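Local coordinates for protein glycosyl hydrolase, family 8 (Clostridium perfringens, PDB 3REN) that probably hydrolyses alpha-glucans as an alpha-amylase, although its family 8 glycosyl hydrolase relationship and (alpha/alpha)6-barrel fold set it apart from classical alpha-amylases, at residues 26-29 against 30-34; 66-69 against 70-73; 78-81 against 82-86. All coordinates share one frame; numbering follows the deposited sequence.

Contact 1: 26-29 against 30-34. With MG (magnesium ion), chain D; EDO (1,2-ethanediol), chain G.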
ATOM      1  N   LEU A  26      -1.673  -0.991 -18.142  1.00 11.07           N
ATOM      2  CA  LEU A  26      -1.936  -1.553 -16.842  1.00 11.70           C
ATOM      3  C   LEU A  26      -3.341  -1.115 -16.312  1.00 11.41           C
ATOM      4  O   LEU A  26      -4.115  -1.926 -15.780  1.00 11.07           O
ATOM      5  CB  LEU A  26      -0.801  -1.233 -15.867  1.00 11.38           C
ATOM      6  CG  LEU A  26      -0.999  -1.683 -14.404  1.00 12.36           C
ATOM      7  CD1 LEU A  26      -1.303  -3.214 -14.259  1.00 10.22           C
ATOM      8  CD2 LEU A  26       0.242  -1.325 -13.645  1.00 11.37           C
ATOM      9  N   PHE A  27      -3.660   0.156 -16.461  1.00 11.88           N
ATOM     10  CA  PHE A  27      -5.014   0.623 -16.086  1.00 12.75           C
ATOM     11  C   PHE A  27      -6.088  -0.121 -16.889  1.00 12.80           C
ATOM     12  O   PHE A  27      -7.118  -0.567 -16.322  1.00 12.56           O
ATOM     13  CB  PHE A  27      -5.169   2.132 -16.308  1.00 11.97           C
ATOM     14  CG  PHE A  27      -6.522   2.640 -15.896  1.00 14.86           C
ATOM     15  CD1 PHE A  27      -6.756   3.002 -14.564  1.00 15.34           C
ATOM     16  CD2 PHE A  27      -7.567   2.701 -16.811  1.00 12.18           C
ATOM     17  CE1 PHE A  27      -8.022   3.427 -14.150  1.00 17.35           C
ATOM     18  CE2 PHE A  27      -8.834   3.117 -16.406  1.00 17.90           C
ATOM     19  CZ  PHE A  27      -9.057   3.491 -15.069  1.00 18.73           C
ATOM     20  N   ASP A  28      -5.836  -0.289 -18.188  1.00 12.29           N
ATOM     21  CA  ASP A  28      -6.770  -1.038 -19.066  1.00 13.51           C
ATOM     22  C   ASP A  28      -6.969  -2.474 -18.575  1.00 12.46           C
ATOM     23  O   ASP A  28      -8.081  -2.995 -18.605  1.00 13.26           O
ATOM     24  CB  ASP A  28      -6.297  -1.101 -20.526  1.00 13.21           C
ATOM     25  CG  ASP A  28      -6.527   0.225 -21.311  1.00 19.25           C
ATOM     26  OD1 ASP A  28      -7.169   1.182 -20.790  1.00 20.40           O
ATOM     27  OD2 ASP A  28      -5.997   0.309 -22.457  1.00 22.66           O
ATOM     28  N   PHE A  29      -5.894  -3.132 -18.181  1.00 12.36           N
ATOM     29  CA  PHE A  29      -6.006  -4.502 -17.632  1.00 12.63           C
ATOM     30  C   PHE A  29      -6.828  -4.504 -16.339  1.00 12.40           C
ATOM     31  O   PHE A  29      -7.711  -5.358 -16.166  1.00 11.61           O
ATOM     32  CB  PHE A  29      -4.617  -5.091 -17.345  1.00 12.87           C
ATOM     33  CG  PHE A  29      -4.662  -6.376 -16.583  1.00 13.80           C
ATOM     34  CD1 PHE A  29      -5.161  -7.533 -17.193  1.00 12.03           C
ATOM     35  CD2 PHE A  29      -4.204  -6.430 -15.269  1.00 10.12           C
ATOM     36  CE1 PHE A  29      -5.234  -8.736 -16.492  1.00 14.90           C
ATOM     37  CE2 PHE A  29      -4.256  -7.641 -14.560  1.00 12.11           C
ATOM     38  CZ  PHE A  29      -4.800  -8.793 -15.167  1.00 10.21           C
ATOM     39  N   ILE A  30      -6.520  -3.576 -15.435  1.00 11.73           N
ATOM     40  CA  ILE A  30      -7.232  -3.511 -14.147  1.00 12.05           C
ATOM     41  C   ILE A  30      -8.704  -3.177 -14.373  1.00 12.61           C
ATOM     42  O   ILE A  30      -9.584  -3.823 -13.822  1.00 12.72           O
ATOM     43  CB  ILE A  30      -6.615  -2.478 -13.128  1.00 11.49           C
ATOM     44  CG1 ILE A  30      -5.234  -2.919 -12.620  1.00 11.61           C
ATOM     45  CG2 ILE A  30      -7.546  -2.277 -11.917  1.00 10.69           C
ATOM     46  CD1 ILE A  30      -4.345  -1.738 -12.183  1.00 10.19           C
ATOM     47  N   GLU A  31      -8.988  -2.222 -15.249  1.00 13.36           N
ATOM     48  CA  GLU A  31     -10.380  -1.879 -15.517  1.00 14.51           C
ATOM     49  C   GLU A  31     -11.173  -2.947 -16.269  1.00 15.37           C
ATOM     50  O   GLU A  31     -12.293  -3.285 -15.873  1.00 17.06           O
ATOM     51  CB  GLU A  31     -10.465  -0.540 -16.254  1.00 16.26           C
ATOM     52  CG  GLU A  31     -11.884  -0.119 -16.583  1.00 22.25           C
ATOM     53  CD  GLU A  31     -11.923   1.063 -17.539  1.00 29.52           C
ATOM     54  OE1 GLU A  31     -11.033   1.179 -18.414  1.00 32.31           O
ATOM     55  OE2 GLU A  31     -12.843   1.876 -17.392  1.00 33.63           O
ATOM     56  N   LYS A  32     -10.638  -3.482 -17.354  1.00 14.53           N
ATOM     57  CA  LYS A  32     -11.384  -4.457 -18.151  1.00 14.83           C
ATOM     58  C   LYS A  32     -11.286  -5.905 -17.647  1.00 14.70           C
ATOM     59  O   LYS A  32     -12.252  -6.711 -17.806  1.00 13.95           O
ATOM     60  CB  LYS A  32     -10.907  -4.381 -19.603  1.00 15.23           C
ATOM     61  CG  LYS A  32     -11.059  -2.973 -20.157  1.00 18.85           C
ATOM     62  CD  LYS A  32     -10.282  -2.840 -21.479  1.00 25.36           C
ATOM     63  CE  LYS A  32     -10.408  -1.437 -22.005  1.00 30.99           C
ATOM     64  NZ  LYS A  32      -9.808  -1.444 -23.366  1.00 34.31           N
ATOM     65  N   ASP A  33     -10.158  -6.245 -17.015  1.00 12.75           N
ATOM     66  CA  ASP A  33      -9.909  -7.649 -16.655  1.00 13.09           C
ATOM     67  C   ASP A  33      -9.889  -7.998 -15.198  1.00 13.72           C
ATOM     68  O   ASP A  33      -9.956  -9.189 -14.850  1.00 14.35           O
ATOM     69  CB  ASP A  33      -8.646  -8.108 -17.331  1.00 13.51           C
ATOM     70  CG  ASP A  33      -8.738  -7.942 -18.855  1.00 14.07           C
ATOM     71  OD1 ASP A  33      -9.652  -8.547 -19.486  1.00 14.56           O
ATOM     72  OD2 ASP A  33      -7.922  -7.183 -19.400  1.00 16.82           O
ATOM     73  N   LEU A  34      -9.837  -6.987 -14.337  1.00 13.11           N
ATOM     74  CA  LEU A  34      -9.798  -7.229 -12.918  1.00 14.38           C
ATOM     75  C   LEU A  34     -10.855  -6.463 -12.111  1.00 14.66           C
ATOM     76  O   LEU A  34     -10.688  -6.312 -10.911  1.00 13.45           O
ATOM     77  CB  LEU A  34      -8.421  -6.828 -12.388  1.00 15.32           C
ATOM     78  CG  LEU A  34      -7.293  -7.818 -12.105  1.00 18.29           C
ATOM     79  CD1 LEU A  34      -6.242  -7.072 -11.208  1.00 20.86           C
ATOM     80  CD2 LEU A  34      -7.709  -9.092 -11.446  1.00 18.93           C
TER
HETATM   81 MG    MG D 372      -7.265  -7.048 -21.235  1.00  7.84          MG
HETATM   82  C1  EDO G 374     -17.252  -7.874 -17.167  1.00 38.64           C
HETATM   83  O1  EDO G 374     -17.322  -7.050 -15.993  1.00 36.37           O
HETATM   84  C2  EDO G 374     -15.914  -7.651 -17.865  1.00 38.82           C
HETATM   85  O2  EDO G 374     -15.669  -6.250 -18.056  1.00 38.68           O
HETATM   86  O   HOH W   1      -7.805  -9.027 -21.667  1.00 29.80           O
HETATM   87  O   HOH W   2      -5.295  -7.617 -20.794  1.00 15.87           O
HETATM   88  O   HOH W   3      -8.924  -6.164 -22.121  1.00 35.23           O
HETATM   89  O   HOH W   4      -6.845  -5.124 -21.119  1.00 17.31           O
HETATM   90  O   HOH W   5      -6.463  -6.802 -23.105  1.00 22.87           O

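Contact 2: 66-69 against 70-73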
ATOM      1  N   GLY A  66      -8.891   1.614  -1.822  1.00 10.75           N
ATOM      2  CA  GLY A  66      -8.073   2.704  -1.306  1.00 10.44           C
ATOM      3  C   GLY A  66      -6.929   3.020  -2.242  1.00 10.42           C
ATOM      4  O   GLY A  66      -6.633   4.181  -2.473  1.00 10.52           O
ATOM      5  N   LEU A  67      -6.279   1.991  -2.782  1.00 10.23           N
ATOM      6  CA  LEU A  67      -5.203   2.187  -3.759  1.00 10.92           C
ATOM      7  C   LEU A  67      -5.681   2.922  -5.007  1.00 10.47           C
ATOM      8  O   LEU A  67      -5.022   3.828  -5.494  1.00  9.87           O
ATOM      9  CB  LEU A  67      -4.509   0.848  -4.116  1.00 10.72           C
ATOM     10  CG  LEU A  67      -3.624   0.247  -2.981  1.00 11.79           C
ATOM     11  CD1 LEU A  67      -3.188  -1.236  -3.260  1.00  9.02           C
ATOM     12  CD2 LEU A  67      -2.402   1.129  -2.729  1.00  7.02           C
HETATM   13  N   MSE A  68      -6.845   2.529  -5.514  1.00 10.80           N
HETATM   14  CA  MSE A  68      -7.391   3.103  -6.736  1.00 11.20           C
HETATM   15  C   MSE A  68      -7.818   4.566  -6.492  1.00 10.97           C
HETATM   16  O   MSE A  68      -7.640   5.408  -7.358  1.00 10.97           O
HETATM   17  CB  MSE A  68      -8.556   2.237  -7.267  1.00 11.46           C
HETATM   18  CG  MSE A  68      -9.194   2.761  -8.572  1.00 15.15           C
HETATM   19 SE   MSE A  68      -7.893   3.089 -10.040  1.00 16.63          SE
HETATM   20  CE  MSE A  68      -7.716   1.293 -10.743  1.00 17.47           C
HETATM   21  N   MSE A  69      -8.376   4.846  -5.317  1.00  9.86           N
HETATM   22  CA  MSE A  69      -8.624   6.226  -4.891  1.00 10.34           C
HETATM   23  C   MSE A  69      -7.367   7.075  -4.834  1.00 10.65           C
HETATM   24  O   MSE A  69      -7.391   8.222  -5.274  1.00 10.44           O
HETATM   25  CB  MSE A  69      -9.324   6.258  -3.531  1.00  9.53           C
HETATM   26  CG  MSE A  69     -10.820   5.767  -3.622  1.00 10.96           C
HETATM   27 SE   MSE A  69     -11.594   5.394  -1.816  1.00 13.12          SE
HETATM   28  CE  MSE A  69     -11.697   7.193  -1.131  1.00 13.62           C
ATOM     29  N   LEU A  70      -6.268   6.532  -4.289  1.00  9.88           N
ATOM     30  CA  LEU A  70      -5.019   7.300  -4.315  1.00 10.84           C
ATOM     31  C   LEU A  70      -4.538   7.624  -5.734  1.00 11.31           C
ATOM     32  O   LEU A  70      -4.103   8.773  -6.028  1.00 10.27           O
ATOM     33  CB  LEU A  70      -3.909   6.594  -3.557  1.00 10.98           C
ATOM     34  CG  LEU A  70      -4.064   6.569  -2.041  1.00 12.57           C
ATOM     35  CD1 LEU A  70      -2.961   5.652  -1.457  1.00 14.98           C
ATOM     36  CD2 LEU A  70      -3.850   8.005  -1.540  1.00 15.38           C
ATOM     37  N   TYR A  71      -4.586   6.605  -6.595  1.00 10.87           N
ATOM     38  CA  TYR A  71      -4.272   6.791  -7.996  1.00 11.57           C
ATOM     39  C   TYR A  71      -5.149   7.874  -8.635  1.00 11.73           C
ATOM     40  O   TYR A  71      -4.650   8.721  -9.384  1.00 11.18           O
ATOM     41  CB  TYR A  71      -4.498   5.481  -8.759  1.00 11.15           C
ATOM     42  CG  TYR A  71      -4.361   5.633 -10.257  1.00 12.82           C
ATOM     43  CD1 TYR A  71      -3.103   5.681 -10.851  1.00 12.54           C
ATOM     44  CD2 TYR A  71      -5.473   5.770 -11.055  1.00 10.88           C
ATOM     45  CE1 TYR A  71      -2.967   5.839 -12.229  1.00 14.91           C
ATOM     46  CE2 TYR A  71      -5.362   5.925 -12.428  1.00 13.51           C
ATOM     47  CZ  TYR A  71      -4.105   5.964 -13.006  1.00 15.94           C
ATOM     48  OH  TYR A  71      -3.966   6.075 -14.370  1.00 17.03           O
ATOM     49  N   SER A  72      -6.460   7.803  -8.398  1.00 11.74           N
ATOM     50  CA  SER A  72      -7.422   8.794  -8.968  1.00 12.90           C
ATOM     51  C   SER A  72      -7.124  10.233  -8.576  1.00 12.57           C
ATOM     52  O   SER A  72      -7.170  11.111  -9.428  1.00 13.23           O
ATOM     53  CB  SER A  72      -8.845   8.477  -8.536  1.00 12.02           C
ATOM     54  OG  SER A  72      -9.200   7.222  -9.041  1.00 16.14           O
ATOM     55  N   VAL A  73      -6.827  10.505  -7.321  1.00 12.36           N
ATOM     56  CA  VAL A  73      -6.498  11.845  -6.889  1.00 13.79           C
ATOM     57  C   VAL A  73      -5.180  12.328  -7.481  1.00 14.63           C
ATOM     58  O   VAL A  73      -5.073  13.418  -7.898  1.00 15.14           O
ATOM     59  CB  VAL A  73      -6.658  12.109  -5.357  1.00 13.99           C
ATOM     60  CG1 VAL A  73      -5.744  11.310  -4.574  1.00 12.56           C
ATOM     61  CG2 VAL A  73      -6.591  13.579  -5.048  1.00 13.44           C
TER

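Contact 3: 78-81 against 82-86. With EDO (1,2-ethanediol), chain I; EDO (1,2-ethanediol), chain H.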
ATOM      1  N   LYS A  78     -11.600  13.111 -10.900  1.00 16.03           N
ATOM      2  CA  LYS A  78     -12.580  13.237  -9.845  1.00 16.16           C
ATOM      3  C   LYS A  78     -13.675  12.220 -10.063  1.00 16.46           C
ATOM      4  O   LYS A  78     -14.114  11.545  -9.139  1.00 14.62           O
ATOM      5  CB  LYS A  78     -13.135  14.683  -9.755  1.00 15.95           C
ATOM      6  CG  LYS A  78     -13.920  14.894  -8.447  1.00 17.92           C
ATOM      7  CD  LYS A  78     -14.614  16.256  -8.305  1.00 19.80           C
ATOM      8  CE  LYS A  78     -15.255  16.371  -6.903  1.00 18.63           C
ATOM      9  NZ  LYS A  78     -16.455  15.441  -6.752  1.00 18.33           N
ATOM     10  N   GLU A  79     -14.094  12.069 -11.309  1.00 17.48           N
ATOM     11  CA  GLU A  79     -15.065  11.014 -11.654  1.00 18.32           C
ATOM     12  C   GLU A  79     -14.695   9.572 -11.228  1.00 17.87           C
ATOM     13  O   GLU A  79     -15.518   8.855 -10.676  1.00 17.86           O
ATOM     14  CB  GLU A  79     -15.313  11.033 -13.148  1.00 19.08           C
ATOM     15  CG  GLU A  79     -16.536  10.306 -13.565  1.00 25.99           C
ATOM     16  CD  GLU A  79     -16.881  10.564 -15.034  1.00 35.45           C
ATOM     17  OE1 GLU A  79     -16.851   9.576 -15.815  1.00 37.01           O
ATOM     18  OE2 GLU A  79     -17.162  11.748 -15.390  1.00 35.57           O
ATOM     19  N   LEU A  80     -13.467   9.155 -11.521  1.00 16.55           N
ATOM     20  CA  LEU A  80     -13.016   7.851 -11.170  1.00 15.89           C
ATOM     21  C   LEU A  80     -12.897   7.759  -9.655  1.00 14.94           C
ATOM     22  O   LEU A  80     -13.248   6.723  -9.067  1.00 14.01           O
ATOM     23  CB  LEU A  80     -11.680   7.569 -11.874  1.00 15.28           C
ATOM     24  CG  LEU A  80     -10.865   6.325 -11.561  1.00 17.03           C
ATOM     25  CD1 LEU A  80     -11.664   5.085 -11.939  1.00 12.29           C
ATOM     26  CD2 LEU A  80      -9.523   6.396 -12.306  1.00 14.88           C
ATOM     27  N   PHE A  81     -12.410   8.837  -9.026  1.00 14.45           N
ATOM     28  CA  PHE A  81     -12.296   8.863  -7.583  1.00 14.64           C
ATOM     29  C   PHE A  81     -13.642   8.572  -6.941  1.00 14.68           C
ATOM     30  O   PHE A  81     -13.763   7.640  -6.099  1.00 14.61           O
ATOM     31  CB  PHE A  81     -11.710  10.188  -7.068  1.00 13.85           C
ATOM     32  CG  PHE A  81     -11.484  10.210  -5.565  1.00 15.75           C
ATOM     33  CD1 PHE A  81     -10.199  10.012  -5.030  1.00 15.59           C
ATOM     34  CD2 PHE A  81     -12.549  10.451  -4.676  1.00 14.98           C
ATOM     35  CE1 PHE A  81      -9.969  10.021  -3.637  1.00 13.49           C
ATOM     36  CE2 PHE A  81     -12.330  10.453  -3.266  1.00 11.90           C
ATOM     37  CZ  PHE A  81     -11.043  10.241  -2.753  1.00 14.00           C
ATOM     38  N   ASP A  82     -14.662   9.322  -7.372  1.00 14.25           N
ATOM     39  CA  ASP A  82     -16.013   9.189  -6.824  1.00 14.41           C
ATOM     40  C   ASP A  82     -16.612   7.832  -7.054  1.00 14.63           C
ATOM     41  O   ASP A  82     -17.394   7.333  -6.215  1.00 14.19           O
ATOM     42  CB  ASP A  82     -16.942  10.297  -7.356  1.00 14.96           C
ATOM     43  CG  ASP A  82     -16.655  11.669  -6.680  1.00 16.47           C
ATOM     44  OD1 ASP A  82     -16.130  11.724  -5.546  1.00 20.05           O
ATOM     45  OD2 ASP A  82     -16.920  12.713  -7.288  1.00 18.78           O
ATOM     46  N   GLU A  83     -16.233   7.197  -8.154  1.00 13.68           N
ATOM     47  CA  GLU A  83     -16.834   5.922  -8.435  1.00 15.22           C
ATOM     48  C   GLU A  83     -16.339   4.861  -7.437  1.00 14.29           C
ATOM     49  O   GLU A  83     -17.111   3.995  -7.003  1.00 13.76           O
ATOM     50  CB  GLU A  83     -16.556   5.538  -9.892  1.00 16.05           C
ATOM     51  CG  GLU A  83     -17.035   4.163 -10.267  1.00 22.81           C
ATOM     52  CD  GLU A  83     -16.875   3.899 -11.763  1.00 31.45           C
ATOM     53  OE1 GLU A  83     -16.862   4.895 -12.531  1.00 34.62           O
ATOM     54  OE2 GLU A  83     -16.750   2.711 -12.168  1.00 33.49           O
ATOM     55  N   HIS A  84     -15.063   4.948  -7.040  1.00 13.25           N
ATOM     56  CA  HIS A  84     -14.512   4.006  -6.068  1.00 13.19           C
ATOM     57  C   HIS A  84     -14.862   4.394  -4.624  1.00 13.70           C
ATOM     58  O   HIS A  84     -15.141   3.506  -3.802  1.00 14.12           O
ATOM     59  CB  HIS A  84     -13.012   3.811  -6.297  1.00 13.04           C
ATOM     60  CG  HIS A  84     -12.750   3.088  -7.575  1.00 13.18           C
ATOM     61  ND1 HIS A  84     -12.738   1.714  -7.652  1.00 11.77           N
ATOM     62  CD2 HIS A  84     -12.651   3.541  -8.852  1.00 12.52           C
ATOM     63  CE1 HIS A  84     -12.590   1.351  -8.913  1.00 13.77           C
ATOM     64  NE2 HIS A  84     -12.546   2.442  -9.660  1.00 11.11           N
ATOM     65  N   PHE A  85     -14.867   5.698  -4.329  1.00 12.46           N
ATOM     66  CA  PHE A  85     -15.381   6.182  -3.031  1.00 13.67           C
ATOM     67  C   PHE A  85     -16.828   5.681  -2.788  1.00 13.06           C
ATOM     68  O   PHE A  85     -17.137   5.195  -1.717  1.00 13.00           O
ATOM     69  CB  PHE A  85     -15.274   7.698  -2.947  1.00 12.37           C
ATOM     70  CG  PHE A  85     -15.705   8.279  -1.632  1.00 14.72           C
ATOM     71  CD1 PHE A  85     -15.460   7.622  -0.423  1.00 16.23           C
ATOM     72  CD2 PHE A  85     -16.337   9.514  -1.591  1.00 15.69           C
ATOM     73  CE1 PHE A  85     -15.854   8.158   0.787  1.00 14.19           C
ATOM     74  CE2 PHE A  85     -16.716  10.062  -0.358  1.00 15.93           C
ATOM     75  CZ  PHE A  85     -16.474   9.360   0.828  1.00 11.37           C
ATOM     76  N   ASP A  86     -17.706   5.760  -3.787  1.00 13.82           N
ATOM     77  CA  ASP A  86     -19.068   5.198  -3.620  1.00 14.27           C
ATOM     78  C   ASP A  86     -19.121   3.725  -3.222  1.00 14.52           C
ATOM     79  O   ASP A  86     -19.965   3.331  -2.404  1.00 14.60           O
ATOM     80  CB  ASP A  86     -19.903   5.382  -4.869  1.00 15.10           C
ATOM     81  CG  ASP A  86     -20.360   6.807  -5.058  1.00 18.29           C
ATOM     82  OD1 ASP A  86     -20.239   7.664  -4.139  1.00 22.31           O
ATOM     83  OD2 ASP A  86     -20.827   7.062  -6.163  1.00 23.73           O
TER
HETATM   84  C1  EDO I 376     -11.890   1.205 -13.101  1.00 26.19           C
HETATM   85  O1  EDO I 376     -12.520   2.083 -12.163  1.00 25.17           O
HETATM   86  C2  EDO I 376     -10.819   0.389 -12.385  1.00 25.89           C
HETATM   87  O2  EDO I 376     -11.467  -0.573 -11.561  1.00 25.16           O
HETATM   88  C1  EDO H 375     -15.875   0.240 -10.122  1.00 29.87           C
HETATM   89  O1  EDO H 375     -17.035   0.534 -10.929  1.00 28.42           O
HETATM   90  C2  EDO H 375     -15.056  -0.874 -10.773  1.00 26.14           C
HETATM   91  O2  EDO H 375     -14.828  -0.521 -12.157  1.00 29.59           O

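Contact 1: 26-29 against 30-34
Phe27 O accepts from Glu31 N at 2.7 Å in a nearly straight bond. Ile30 N bonds to Leu26 O and Lys32 N to Asp28 O in the same way, while the bond from Asp33 N to Phe29 O is more bent, at 141°. These are the last two turns of helix 21-33, part of the (alpha/alpha)6-barrel domain, where Phe27 and Ile30 pack on Met68 of helix 62-74; Leu34 is where the chain leaves helical geometry. Two side chains reach back to the Phe29 ring, both obliquely. Asp33 CB lies 3.5 Å from Phe29 CD1, its carboxylate turned 37° from the ring plane, and Leu34 CG comes within 3.9 Å of Phe29 CE2. With Phe29 CG anti to the backbone N (chi1 170°), the ring lies beside the end of the helix, where both can reach it. Past CB, the Asp33 carboxylate turns outward and OD2 binds a magnesium ion at 1.9 Å; five waters complete the six-coordinate shell, so the protein supplies one ligand atom. On the other flank, Glu31 OE1 approaches the Phe27 ring obliquely, 3.6 Å from CE2. Leu26 CD1 meets Ile30 CD1 at 4.0 Å, and the Leu26 side chain packs on helix 335-346. Asp28 pairs with Lys24, one turn back, in a salt bridge; Lys32 NZ stays 4.3 Å from Asp28 OD2, perhaps near enough for a weak attraction.

Contact 2: 66-69 against 70-73
The Tyr71 ring is met obliquely by the selenium of Met68, a selenomethionine here, in a Met-aromatic contact. The SE atom of Met68 is 4.8 Å from the centroid of the Tyr71 ring, on a line 57° off the ring normal, and its nearest ring atom is Tyr71 CD2 at 3.8 Å. The selenomethionine runs alongside the tyrosine, both leaving the helix in one direction. The Met68 chain leaves with CG anti to the backbone N, then bends at both chi2 (53°) and chi3 (82°), and these bends bring the selenium alongside the ring of the residue one turn on. At the far end of that ring, Tyr71 OH is hydrogen-bonded to Glu23 of helix 21-33. The backbone is regular helix, with Leu70 N bonded to Gly66 O, Tyr71 N to Leu67 O and Val73 N to Met69 O. Met68 O is doubly gripped: Ser72 N and Ser72 OG both donate to it at 2.9 Å, reaching it from opposite faces of the carbonyl plane. The hydroxyl stands above that plane. This part of helix 62-74 is mostly buried in the (alpha/alpha)6-barrel fold, with Leu67 packed on helix 335-346, Met69 on helices 78-89 and 113-130, and Leu70 on helix 113-130. The bond from Ser72 OG to Met68 O satisfies the hydroxyl proton within its own helix, where Leu80 and Phe81 of the next helix pack against the serine.

Contact 3: 78-81 against 82-86
Asp82 CB sits 3.6 Å from Lys78 O, one turn back on helix 78-89, and CG keeps close to the same carbonyl. The two carboxylate oxygens have different partners. OD1 lies in the plane of the Phe81 ring, at its edge, 3.9 Å from CD2. OD2 takes the ammonium group of Lys78 on its syn lone pair, the NZ to OD2 distance being 2.8 Å. The lysine reaches it by running extended and then bending at chi4 (-70°); NZ also bonds to Tyr135 OH. On another flank of this helix, His84 CD2 is 3.2 Å from Leu80 O, which lies at the ring's edge and in its plane, while Leu80 CD1 packs at 3.6 Å from the same CD2. His84 NE2 is hydrogen-bonded to O1 of an ethanediol, probably from the crystallisation liquor, at a doubtfully short 2.5 Å; ND1 bonds to Glu65 of helix 62-74. Phe81 CE2 reaches Phe85 CB at 4.0 Å, and the Phe81 ring also meets Tyr135 and Trp130 edge-to-face. The Lys78 ammonium thus has two partners, Asp82 OD2 and Tyr135 OH, which probably lowers the cost of a charge beside these aromatic rings.

In the fold
Contact 2 is the buried one of the three, lying closer to the centre of the chain, whereas contacts 1 and 3 are partly buried and carry charged residues on their outer sides. Each is one continuous stretch, helical but for Leu34 at the end of contact 1, yet they meet: Met68 of contact 2 packs on Phe27 and Ile30 of contact 1 and on His84 of contact 3, and Phe27 also touches Leu80. Helices 62-74 and 78-89 follow each other in the chain, and contacts 2 and 3 are the nearest pair, with centres about 9 Å apart. The chemistry follows position: a selenomethionine, a ring and a hydroxyl inside, a lysine-aspartate bridge in contact 3, and a hydrated magnesium ion at the helix end in contact 1.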